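Local coordinates for mitochondrial RNA-binding protein 1 (Trypanosoma brucei, PDB 2GIA), which probably binds RNA, acting with its partner MRP2 in a guide-RNA-binding complex that serves as a matchmaker in mitochondrial RNA editing, at residues Ala61-Val67 / Val112-Ala116. Sequence-based numbering, arbitrary orientation.
Sequences ADRRISV and VHRVA
Arg114 and Val115 dock against the backbone carbonyls of Arg63 and Arg64. Val115 N donates to Arg64 O (2.7 Å), while the Arg114 chain, extended from CG to NE (chi2 -174°), carries NH1 to Arg63 O at 2.8 Å, with the acceptor at the edge of the guanidinium and almost in its plane. Water extends the polar seam towards strand 65-68: one molecule accepts from Ser66 N and donates to His113 O, bridging the two backbones.

Apolar packing uses the faces of two guanidinium groups. Val115 CG1 sits over the centre of the Arg64 guanidinium, 3.3 Å from CZ; a hydrogen bond from Arg64 NH1 to Ala61 O, which lies in that plane, steadies it. Ile65 CD1 lies over one face of the Arg114 guanidinium, toward its rim, and also meets Val112 CG2 at 3.9 Å, beside Trp123.

Two like charges come close where Arg63 NH2 lies over the opposite face of Arg114, also toward the rim, 4.0 Å from Arg114 NE. Glu121 forms a salt bridge with Arg114 NH2, which probably offsets the positive charge that Arg114 and Arg63 bring together. The loop after strand 111-112 thus joins the edge of the antiparallel sheet containing strand 65-68, linking the protein's two sheets by carbonyl-directed bonds and methyls over guanidinium faces.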
ATOM      1  N   ALA B  61      12.400  23.991  21.616  1.00 21.22           N
ATOM      2  CA  ALA B  61      12.439  22.581  22.038  1.00 24.70           C
ATOM      3  C   ALA B  61      12.313  22.442  23.541  1.00 30.09           C
ATOM      4  O   ALA B  61      11.858  21.403  24.025  1.00 28.11           O
ATOM      5  CB  ALA B  61      13.725  21.916  21.573  1.00 29.91           C
ATOM      6  N   ASP B  62      12.680  23.478  24.309  1.00 27.57           N
ATOM      7  CA  ASP B  62      12.575  23.324  25.742  1.00 27.31           C
ATOM      8  C   ASP B  62      11.186  23.522  26.303  1.00 28.03           C
ATOM      9  O   ASP B  62      10.987  23.372  27.503  1.00 30.68           O
ATOM     10  CB  ASP B  62      13.570  24.234  26.453  1.00 39.85           C
ATOM     11  CG  ASP B  62      14.976  23.960  26.023  1.00 33.07           C
ATOM     12  OD1 ASP B  62      15.422  22.796  26.120  1.00 38.60           O
ATOM     13  OD2 ASP B  62      15.627  24.907  25.557  1.00 39.75           O
ATOM     14  N   ARG B  63      10.218  23.862  25.446  1.00 21.27           N
ATOM     15  CA  ARG B  63       8.846  24.002  25.890  1.00 18.80           C
ATOM     16  C   ARG B  63       7.955  23.091  25.005  1.00 26.59           C
ATOM     17  O   ARG B  63       6.800  23.392  24.752  1.00 21.27           O
ATOM     18  CB  ARG B  63       8.403  25.469  25.803  1.00 28.19           C
ATOM     19  CG  ARG B  63       8.920  26.301  27.032  1.00 32.82           C
ATOM     20  CD  ARG B  63       8.351  27.733  27.084  1.00 47.94           C
ATOM     21  NE  ARG B  63       7.083  27.903  26.368  1.00 60.79           N
ATOM     22  CZ  ARG B  63       5.877  27.617  26.855  1.00 61.60           C
ATOM     23  NH1 ARG B  63       5.729  27.140  28.092  1.00 64.91           N
ATOM     24  NH2 ARG B  63       4.812  27.797  26.086  1.00 59.55           N
ATOM     25  N   ARG B  64       8.492  21.954  24.582  1.00 22.21           N
ATOM     26  CA  ARG B  64       7.728  21.086  23.684  1.00 25.55           C
ATOM     27  C   ARG B  64       6.700  20.190  24.354  1.00 24.60           C
ATOM     28  O   ARG B  64       6.732  19.950  25.565  1.00 23.51           O
ATOM     29  CB  ARG B  64       8.693  20.204  22.865  1.00 22.15           C
ATOM     30  CG  ARG B  64       9.375  19.122  23.695  1.00 30.79           C
ATOM     31  CD  ARG B  64      10.451  18.425  22.866  1.00 34.72           C
ATOM     32  NE  ARG B  64      11.082  17.337  23.596  1.00 32.78           N
ATOM     33  CZ  ARG B  64      12.035  17.492  24.509  1.00 40.80           C
ATOM     34  NH1 ARG B  64      12.485  18.704  24.825  1.00 43.04           N
ATOM     35  NH2 ARG B  64      12.554  16.433  25.099  1.00 47.25           N
ATOM     36  N   ILE B  65       5.764  19.710  23.534  1.00 22.75           N
ATOM     37  CA  ILE B  65       4.790  18.734  23.944  1.00 21.48           C
ATOM     38  C   ILE B  65       5.294  17.474  23.207  1.00 22.42           C
ATOM     39  O   ILE B  65       5.709  17.552  22.045  1.00 21.84           O
ATOM     40  CB  ILE B  65       3.377  19.107  23.437  1.00 23.38           C
ATOM     41  CG1 ILE B  65       2.815  20.201  24.337  1.00 23.99           C
ATOM     42  CG2 ILE B  65       2.457  17.872  23.415  1.00 22.43           C
ATOM     43  CD1 ILE B  65       1.730  21.000  23.669  1.00 23.10           C
ATOM     44  N   SER B  66       5.262  16.316  23.865  1.00 21.31           N
ATOM     45  CA  SER B  66       5.705  15.099  23.215  1.00 23.82           C
ATOM     46  C   SER B  66       4.916  13.905  23.740  1.00 25.48           C
ATOM     47  O   SER B  66       5.039  13.521  24.911  1.00 26.04           O
ATOM     48  CB  SER B  66       7.219  14.886  23.433  1.00 27.55           C
ATOM     49  OG  SER B  66       7.666  13.881  22.553  1.00 36.15           O
ATOM     50  N   VAL B  67       4.075  13.321  22.886  1.00 21.48           N
ATOM     51  CA  VAL B  67       3.260  12.199  23.318  1.00 17.78           C
ATOM     52  C   VAL B  67       3.586  10.939  22.517  1.00 22.49           C
ATOM     53  O   VAL B  67       3.965  11.007  21.342  1.00 22.35           O
ATOM     54  CB  VAL B  67       1.724  12.494  23.203  1.00 16.83           C
ATOM     55  CG1 VAL B  67       1.344  13.710  24.133  1.00 22.83           C
ATOM     56  CG2 VAL B  67       1.326  12.834  21.777  1.00 17.81           C
ATOM     57  N   VAL B 112      -2.540  17.642  27.854  1.00 19.35           N
ATOM     58  CA  VAL B 112      -1.182  17.068  27.767  1.00 18.82           C
ATOM     59  C   VAL B 112      -0.303  17.933  28.672  1.00 23.23           C
ATOM     60  O   VAL B 112      -0.736  18.967  29.169  1.00 23.79           O
ATOM     61  CB  VAL B 112      -0.571  17.243  26.348  1.00 20.02           C
ATOM     62  CG1 VAL B 112      -1.452  16.533  25.311  1.00 19.83           C
ATOM     63  CG2 VAL B 112      -0.494  18.762  25.979  1.00 19.75           C
ATOM     64  N   HIS B 113       0.940  17.539  28.876  1.00 25.49           N
ATOM     65  CA  HIS B 113       1.794  18.457  29.638  1.00 29.30           C
ATOM     66  C   HIS B 113       3.034  18.708  28.796  1.00 31.54           C
ATOM     67  O   HIS B 113       3.326  17.906  27.903  1.00 27.49           O
ATOM     68  CB  HIS B 113       2.121  17.863  31.005  1.00 33.57           C
ATOM     69  CG  HIS B 113       2.773  16.525  30.955  1.00 36.48           C
ATOM     70  ND1 HIS B 113       4.084  16.352  30.563  1.00 47.54           N
ATOM     71  CD2 HIS B 113       2.309  15.296  31.285  1.00 39.85           C
ATOM     72  CE1 HIS B 113       4.403  15.068  30.657  1.00 47.31           C
ATOM     73  NE2 HIS B 113       3.344  14.407  31.092  1.00 42.08           N
ATOM     74  N   ARG B 114       3.706  19.841  28.995  1.00 25.39           N
ATOM     75  CA  ARG B 114       4.932  20.116  28.255  1.00 35.88           C
ATOM     76  C   ARG B 114       6.120  19.384  28.877  1.00 46.43           C
ATOM     77  O   ARG B 114       5.983  18.760  29.951  1.00 50.05           O
ATOM     78  CB  ARG B 114       5.180  21.612  28.181  1.00 40.21           C
ATOM     79  CG  ARG B 114       4.149  22.259  27.299  1.00 32.07           C
ATOM     80  CD  ARG B 114       4.339  23.723  27.003  1.00 20.50           C
ATOM     81  NE  ARG B 114       3.138  24.130  26.280  1.00 24.38           N
ATOM     82  CZ  ARG B 114       3.010  24.123  24.957  1.00 24.70           C
ATOM     83  NH1 ARG B 114       4.042  23.765  24.154  1.00 21.96           N
ATOM     84  NH2 ARG B 114       1.813  24.394  24.439  1.00 23.82           N
ATOM     85  N   VAL B 115       7.273  19.409  28.206  1.00 45.95           N
ATOM     86  CA  VAL B 115       8.442  18.708  28.745  1.00 53.32           C
ATOM     87  C   VAL B 115       8.817  19.283  30.095  1.00 52.95           C
ATOM     88  O   VAL B 115       8.724  20.499  30.312  1.00 57.54           O
ATOM     89  CB  VAL B 115       9.705  18.808  27.851  1.00 43.83           C
ATOM     90  CG1 VAL B 115       9.589  17.879  26.681  1.00 58.46           C
ATOM     91  CG2 VAL B 115       9.924  20.243  27.423  1.00 45.57           C
ATOM     92  N   ALA B 116       9.237  18.391  30.989  1.00 56.40           N
ATOM     93  CA  ALA B 116       9.640  18.762  32.338  1.00 62.04           C
ATOM     94  C   ALA B 116       8.623  19.678  33.011  1.00 61.01           C
ATOM     95  O   ALA B 116       8.963  20.779  33.448  1.00 65.63           O
ATOM     96  CB  ALA B 116      11.018  19.434  32.302  1.00 65.32           C
TER
HETATM   97  O   HOH W   1       8.190  22.803  29.273  1.00 33.44           O
HETATM   98  O   HOH W   2       4.756  16.159  26.570  1.00 33.35           O